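Local structure of Boca/mesd chaperone for ywtd beta-propeller-egf protein 1 (Caenorhabditis elegans, 3OFG) at residues F31-T36 / V52-D57; Q69-K74 / V86-Q91. The protein probably acts as an endoplasmic reticulum chaperone that helps LDL-receptor-type beta-propeller domains mature, the chain here being its structured domain. All coordinates share one frame; numbering follows the deposited sequence.

Contact 1. Residues F31-T36 / V52-D57; sequences FTEKWT and VFVIDD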
loop_
_atom_site.group_PDB
_atom_site.type_symbol
_atom_site.label_atom_id
_atom_site.label_comp_id
_atom_site.label_asym_id
_atom_site.label_seq_id
_atom_site.Cartn_x
_atom_site.Cartn_y
_atom_site.Cartn_z
ATOM N N PHE A 31 5.166 10.145 15.424
ATOM C CA PHE A 31 4.126 11.146 15.192
ATOM C C PHE A 31 3.169 10.637 14.109
ATOM O O PHE A 31 1.939 10.708 14.261
ATOM C CB PHE A 31 4.837 12.433 14.792
ATOM C CG PHE A 31 3.965 13.642 14.675
ATOM C CD1 PHE A 31 3.674 14.412 15.789
ATOM C CD2 PHE A 31 3.531 14.083 13.449
ATOM C CE1 PHE A 31 2.905 15.568 15.669
ATOM C CE2 PHE A 31 2.763 15.242 13.337
ATOM C CZ PHE A 31 2.483 15.979 14.443
ATOM N N THR A 32 3.699 10.060 13.050
ATOM C CA THR A 32 2.852 9.471 12.006
ATOM C C THR A 32 2.031 8.323 12.546
ATOM O O THR A 32 0.842 8.235 12.275
ATOM C CB THR A 32 3.745 8.984 10.885
ATOM O OG1 THR A 32 4.434 10.135 10.377
ATOM C CG2 THR A 32 2.964 8.312 9.754
ATOM N N GLU A 33 2.632 7.481 13.376
ATOM C CA GLU A 33 1.903 6.353 13.941
ATOM C C GLU A 33 0.819 6.856 14.884
ATOM O O GLU A 33 -0.320 6.340 14.840
ATOM C CB GLU A 33 2.850 5.374 14.635
ATOM C CG GLU A 33 3.748 4.643 13.630
ATOM C CD GLU A 33 4.588 3.513 14.181
ATOM O OE1 GLU A 33 4.455 3.187 15.370
ATOM O OE2 GLU A 33 5.368 2.938 13.387
ATOM N N LYS A 34 1.099 7.866 15.689
ATOM C CA LYS A 34 0.112 8.408 16.598
ATOM C C LYS A 34 -1.071 8.948 15.823
ATOM O O LYS A 34 -2.242 8.621 16.086
ATOM C CB LYS A 34 0.714 9.526 17.444
ATOM C CG LYS A 34 -0.305 10.281 18.272
ATOM C CD LYS A 34 0.323 11.354 19.146
ATOM C CE LYS A 34 -0.722 12.233 19.789
ATOM N NZ LYS A 34 -0.082 13.241 20.692
ATOM N N TRP A 35 -0.792 9.839 14.879
ATOM C CA TRP A 35 -1.875 10.583 14.253
ATOM C C TRP A 35 -2.659 9.766 13.242
ATOM O O TRP A 35 -3.875 9.935 13.139
ATOM C CB TRP A 35 -1.363 11.920 13.669
ATOM C CG TRP A 35 -1.148 12.859 14.810
ATOM C CD1 TRP A 35 0.039 13.170 15.428
ATOM C CD2 TRP A 35 -2.173 13.489 15.566
ATOM N NE1 TRP A 35 -0.199 13.973 16.519
ATOM C CE2 TRP A 35 -1.549 14.179 16.617
ATOM C CE3 TRP A 35 -3.562 13.550 15.445
ATOM C CZ2 TRP A 35 -2.276 14.935 17.548
ATOM C CZ3 TRP A 35 -4.277 14.308 16.371
ATOM C CH2 TRP A 35 -3.627 14.992 17.391
ATOM N N THR A 36 -2.013 8.854 12.525
ATOM C CA THR A 36 -2.775 8.006 11.614
ATOM C C THR A 36 -3.746 7.136 12.373
ATOM O O THR A 36 -4.857 6.909 11.895
ATOM C CB THR A 36 -1.905 7.165 10.663
ATOM O OG1 THR A 36 -0.990 6.359 11.404
ATOM C CG2 THR A 36 -1.143 8.076 9.716
ATOM N N VAL A 52 -4.766 0.585 8.282
ATOM C CA VAL A 52 -3.612 1.458 8.123
ATOM C C VAL A 52 -2.315 0.676 8.026
ATOM O O VAL A 52 -2.068 -0.240 8.807
ATOM C CB VAL A 52 -3.459 2.383 9.345
ATOM C CG1 VAL A 52 -2.275 3.321 9.191
ATOM C CG2 VAL A 52 -4.731 3.189 9.574
ATOM N N PHE A 53 -1.477 1.060 7.074
ATOM C CA PHE A 53 -0.121 0.553 6.965
ATOM C C PHE A 53 0.806 1.762 6.922
ATOM O O PHE A 53 0.739 2.542 5.990
ATOM C CB PHE A 53 0.072 -0.299 5.694
ATOM C CG PHE A 53 -0.867 -1.469 5.588
ATOM C CD1 PHE A 53 -0.520 -2.698 6.107
ATOM C CD2 PHE A 53 -2.083 -1.327 4.980
ATOM C CE1 PHE A 53 -1.408 -3.780 6.009
ATOM C CE2 PHE A 53 -2.953 -2.395 4.881
ATOM C CZ PHE A 53 -2.601 -3.608 5.389
ATOM N N VAL A 54 1.692 1.912 7.895
ATOM C CA VAL A 54 2.680 2.981 7.891
ATOM C C VAL A 54 3.849 2.481 7.052
ATOM O O VAL A 54 4.563 1.560 7.445
ATOM C CB VAL A 54 3.075 3.373 9.331
ATOM C CG1 VAL A 54 4.154 4.454 9.312
ATOM C CG2 VAL A 54 1.831 3.839 10.084
ATOM N N ILE A 55 4.011 3.046 5.867
ATOM C CA ILE A 55 4.976 2.533 4.893
ATOM C C ILE A 55 6.244 3.371 4.806
ATOM O O ILE A 55 7.227 2.948 4.211
ATOM C CB ILE A 55 4.345 2.405 3.488
ATOM C CG1 ILE A 55 3.801 3.750 2.980
ATOM C CG2 ILE A 55 3.254 1.337 3.507
ATOM C CD1 ILE A 55 3.519 3.747 1.480
ATOM N N ASP A 56 6.241 4.570 5.380
ATOM C CA ASP A 56 7.435 5.405 5.517
ATOM C C ASP A 56 7.306 6.124 6.844
ATOM O O ASP A 56 6.230 6.135 7.455
ATOM C CB ASP A 56 7.531 6.453 4.409
ATOM C CG ASP A 56 7.797 5.855 3.065
ATOM O OD1 ASP A 56 8.949 5.427 2.818
ATOM O OD2 ASP A 56 6.860 5.823 2.261
ATOM N N ASP A 57 8.381 6.762 7.289
ATOM C CA ASP A 57 8.332 7.456 8.577
ATOM C C ASP A 57 7.323 8.595 8.580
ATOM O O ASP A 57 6.848 9.003 9.638
ATOM C CB ASP A 57 9.691 8.042 8.951
ATOM C CG ASP A 57 10.744 6.997 9.215
ATOM O OD1 ASP A 57 10.405 5.836 9.506
ATOM O OD2 ASP A 57 11.931 7.388 9.157
#
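Val-54 overlaps the Thr-32, Glu-33 and Thr-36 side chains of helix 29-45 with its two methyls. Its CG1 lies 4.1 Å from Thr-32 CG2, the two side chains crossing obliquely, while CG2 touches Thr-36 OG1 at 4.0 Å and meets the CG of Glu-33, whose chain passes at about a right angle. Val-52 CG1, two residues back, also lies 4.0 Å from Thr-36 OG1. That hydroxyl is turned back on its own helix: with chi1 at 56°, OG1 lies between the backbone N and the carbonyl carbon and donates to Thr-32 O (2.8 Å), which Thr-36 N reaches from the opposite face. The hydroxyl of Thr-32 reaches across to the loop after the strand, donating to Asp-57 O at 2.8 Å, tilted 21° from the carbonyl plane; its one proton must be shared, or alternate, between that oxygen and Ile-28 O. A valine in place of Thr-32 would probably leave the Asp-57 carbonyl without this donor. The Asp-57 carboxylate is salt-bridged to Arg-29. Packing mainly of methyl and methylene groups thus seats the helix on a strand outermost within this chain, in a ferredoxin-like fold, and one hydroxyl bond probably helps tie the following loop to the helix.

Contact 2. Residues Q69-K74 / V86-Q91; sequences QAFEAK and VTIEGQ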
loop_
_atom_site.group_PDB
_atom_site.type_symbol
_atom_site.label_atom_id
_atom_site.label_comp_id
_atom_site.label_asym_id
_atom_site.label_seq_id
_atom_site.Cartn_x
_atom_site.Cartn_y
_atom_site.Cartn_z
ATOM N N GLN A 69 -16.048 5.185 -0.216
ATOM C CA GLN A 69 -15.840 6.156 0.855
ATOM C C GLN A 69 -14.511 6.889 0.766
ATOM O O GLN A 69 -14.194 7.708 1.620
ATOM C CB GLN A 69 -15.945 5.458 2.205
ATOM C CG GLN A 69 -17.306 4.803 2.404
ATOM C CD GLN A 69 -17.451 4.228 3.767
ATOM O OE1 GLN A 69 -16.710 3.352 4.170
ATOM N NE2 GLN A 69 -18.411 4.737 4.508
ATOM N N ALA A 70 -13.727 6.602 -0.267
ATOM C CA ALA A 70 -12.385 7.173 -0.371
ATOM C C ALA A 70 -12.424 8.679 -0.395
ATOM O O ALA A 70 -11.549 9.339 0.177
ATOM C CB ALA A 70 -11.687 6.665 -1.626
ATOM N N PHE A 71 -13.415 9.248 -1.056
ATOM C CA PHE A 71 -13.499 10.675 -1.146
ATOM C C PHE A 71 -13.898 11.329 0.164
ATOM O O PHE A 71 -13.388 12.369 0.488
ATOM C CB PHE A 71 -14.407 11.050 -2.314
ATOM C CG PHE A 71 -13.790 10.689 -3.627
ATOM C CD1 PHE A 71 -12.836 11.506 -4.179
ATOM C CD2 PHE A 71 -14.063 9.480 -4.224
ATOM C CE1 PHE A 71 -12.208 11.151 -5.348
ATOM C CE2 PHE A 71 -13.435 9.121 -5.412
ATOM C CZ PHE A 71 -12.501 9.955 -5.954
ATOM N N GLU A 72 -14.797 10.700 0.902
ATOM C CA GLU A 72 -15.156 11.189 2.231
ATOM C C GLU A 72 -13.906 11.198 3.104
ATOM O O GLU A 72 -13.670 12.146 3.852
ATOM C CB GLU A 72 -16.230 10.274 2.846
ATOM C CG GLU A 72 -16.617 10.609 4.283
ATOM C CD GLU A 72 -17.660 9.651 4.868
ATOM O OE1 GLU A 72 -18.149 8.748 4.146
ATOM O OE2 GLU A 72 -17.978 9.797 6.069
ATOM N N ALA A 73 -13.095 10.156 3.012
ATOM C CA ALA A 73 -11.895 10.077 3.843
ATOM C C ALA A 73 -10.867 11.110 3.436
ATOM O O ALA A 73 -10.259 11.722 4.294
ATOM C CB ALA A 73 -11.285 8.685 3.806
ATOM N N LYS A 74 -10.672 11.317 2.129
ATOM C CA LYS A 74 -9.723 12.329 1.679
ATOM C C LYS A 74 -10.158 13.714 2.150
ATOM O O LYS A 74 -9.350 14.497 2.604
ATOM C CB LYS A 74 -9.572 12.273 0.147
ATOM C CG LYS A 74 -8.728 13.381 -0.420
ATOM C CD LYS A 74 -8.408 13.162 -1.898
ATOM C CE LYS A 74 -7.625 14.334 -2.432
ATOM N NZ LYS A 74 -7.325 14.184 -3.882
ATOM N N VAL A 86 -2.662 14.001 0.273
ATOM C CA VAL A 86 -3.493 12.815 0.223
ATOM C C VAL A 86 -3.766 12.521 -1.220
ATOM O O VAL A 86 -4.245 13.394 -1.964
ATOM C CB VAL A 86 -4.856 12.989 0.904
ATOM C CG1 VAL A 86 -5.687 11.714 0.779
ATOM C CG2 VAL A 86 -4.706 13.359 2.367
ATOM N N THR A 87 -3.481 11.305 -1.646
ATOM C CA THR A 87 -3.822 10.883 -3.007
ATOM C C THR A 87 -4.613 9.595 -2.951
ATOM O O THR A 87 -4.454 8.793 -2.003
ATOM C CB THR A 87 -2.574 10.686 -3.857
ATOM O OG1 THR A 87 -1.756 9.671 -3.278
ATOM C CG2 THR A 87 -1.773 11.978 -3.946
ATOM N N ILE A 88 -5.449 9.343 -3.942
ATOM C CA ILE A 88 -6.271 8.144 -3.994
ATOM C C ILE A 88 -5.794 7.360 -5.183
ATOM O O ILE A 88 -5.599 7.926 -6.268
ATOM C CB ILE A 88 -7.732 8.482 -4.172
ATOM C CG1 ILE A 88 -8.259 9.253 -2.965
ATOM C CG2 ILE A 88 -8.552 7.225 -4.308
ATOM C CD1 ILE A 88 -9.621 9.898 -3.200
ATOM N N GLU A 89 -5.563 6.066 -4.993
ATOM C CA GLU A 89 -5.165 5.202 -6.095
ATOM C C GLU A 89 -5.935 3.899 -6.110
ATOM O O GLU A 89 -6.265 3.341 -5.074
ATOM C CB GLU A 89 -3.652 4.901 -6.071
ATOM C CG GLU A 89 -2.748 6.075 -6.496
ATOM N N GLY A 90 -6.221 3.443 -7.323
ATOM C CA GLY A 90 -6.699 2.097 -7.545
ATOM C C GLY A 90 -5.547 1.242 -8.024
ATOM O O GLY A 90 -4.395 1.621 -7.962
ATOM N N GLN A 91 -5.884 0.071 -8.522
ATOM C CA GLN A 91 -4.875 -0.869 -8.993
ATOM C C GLN A 91 -4.042 -0.253 -10.105
ATOM O O GLN A 91 -4.526 0.552 -10.921
ATOM C CB GLN A 91 -5.533 -2.129 -9.508
ATOM C CG GLN A 91 -6.347 -1.884 -10.766
ATOM C CD GLN A 91 -7.164 -3.090 -11.184
ATOM O OE1 GLN A 91 -8.354 -2.964 -11.489
ATOM N NE2 GLN A 91 -6.538 -4.273 -11.215
#
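Ile-88 has chi1 at -64°, which sets CG1 anti to the carbonyl carbon, and the extended next bond carries CD1 to the helix, while Lys-74, with chi1 at 174° and every later bond extended, lays its whole aliphatic chain across the same strand. The two meet obliquely, Lys-74 CD lying 3.7 Å from Ile-88 CD1. That terminal methyl serves three helix residues at once. It sits over one face of the Phe-71 ring as a CH-pi contact, 3.9 Å from the ring centroid and 24° off the normal. Displaced toward the rim, it comes within 3.6 Å of Phe-71 CE1. The phenylalanine starts out away from the strand, and only the outer part of its side chain swings back to meet the methyl. On the inner side, Ala-70 CB lies 4.1 Å from Ile-88 CD1, and the alanine also rests on Phe-64 and Leu-11.

Farther along the helix, Lys-74 and Val-86 slide past each other in opposite directions, with Lys-74 CG 3.7 Å from Val-86 CG1. Val-86 continues into the interior against Leu-77 and Leu-78. Lys-74 CE passes 3.5 Å from Val-86 O. The helix and strand run almost antiparallel, their short axes 9.4 Å apart, and the strand's inward residues, Val-86 and Ile-88, supply this strand's share of the surface under the helix, beside Leu-13 and Phe-64 of other strands. No hydrogen bond or ion pair links the segments. The seam therefore depends on dispersion and close shape fit, with the methylenes of a lysine doing the work of an apolar side chain while its ammonium passes Val-86 O, NZ standing 3.7 Å from that oxygen, without bonding to it.

Contacts 1 and 2 illustrate how a ferredoxin-like fold repeats one arrangement: each helix lies nearly antiparallel to the strand that follows it, and those strands, 50-56 and 83-89, are the two outermost within this chain. The contacts follow one another along the chain and lie on opposite sides of its centre. Their own centres are about 17 Å apart and their nearest atoms about 9 Å apart, so they do not touch, though both lie on the same sheet. Segments 52-57 and 86-91 both meet the second subunit: Asp-56 forms a salt bridge with Arg-59 of that subunit, and Gln-91 packs on its Gln-51.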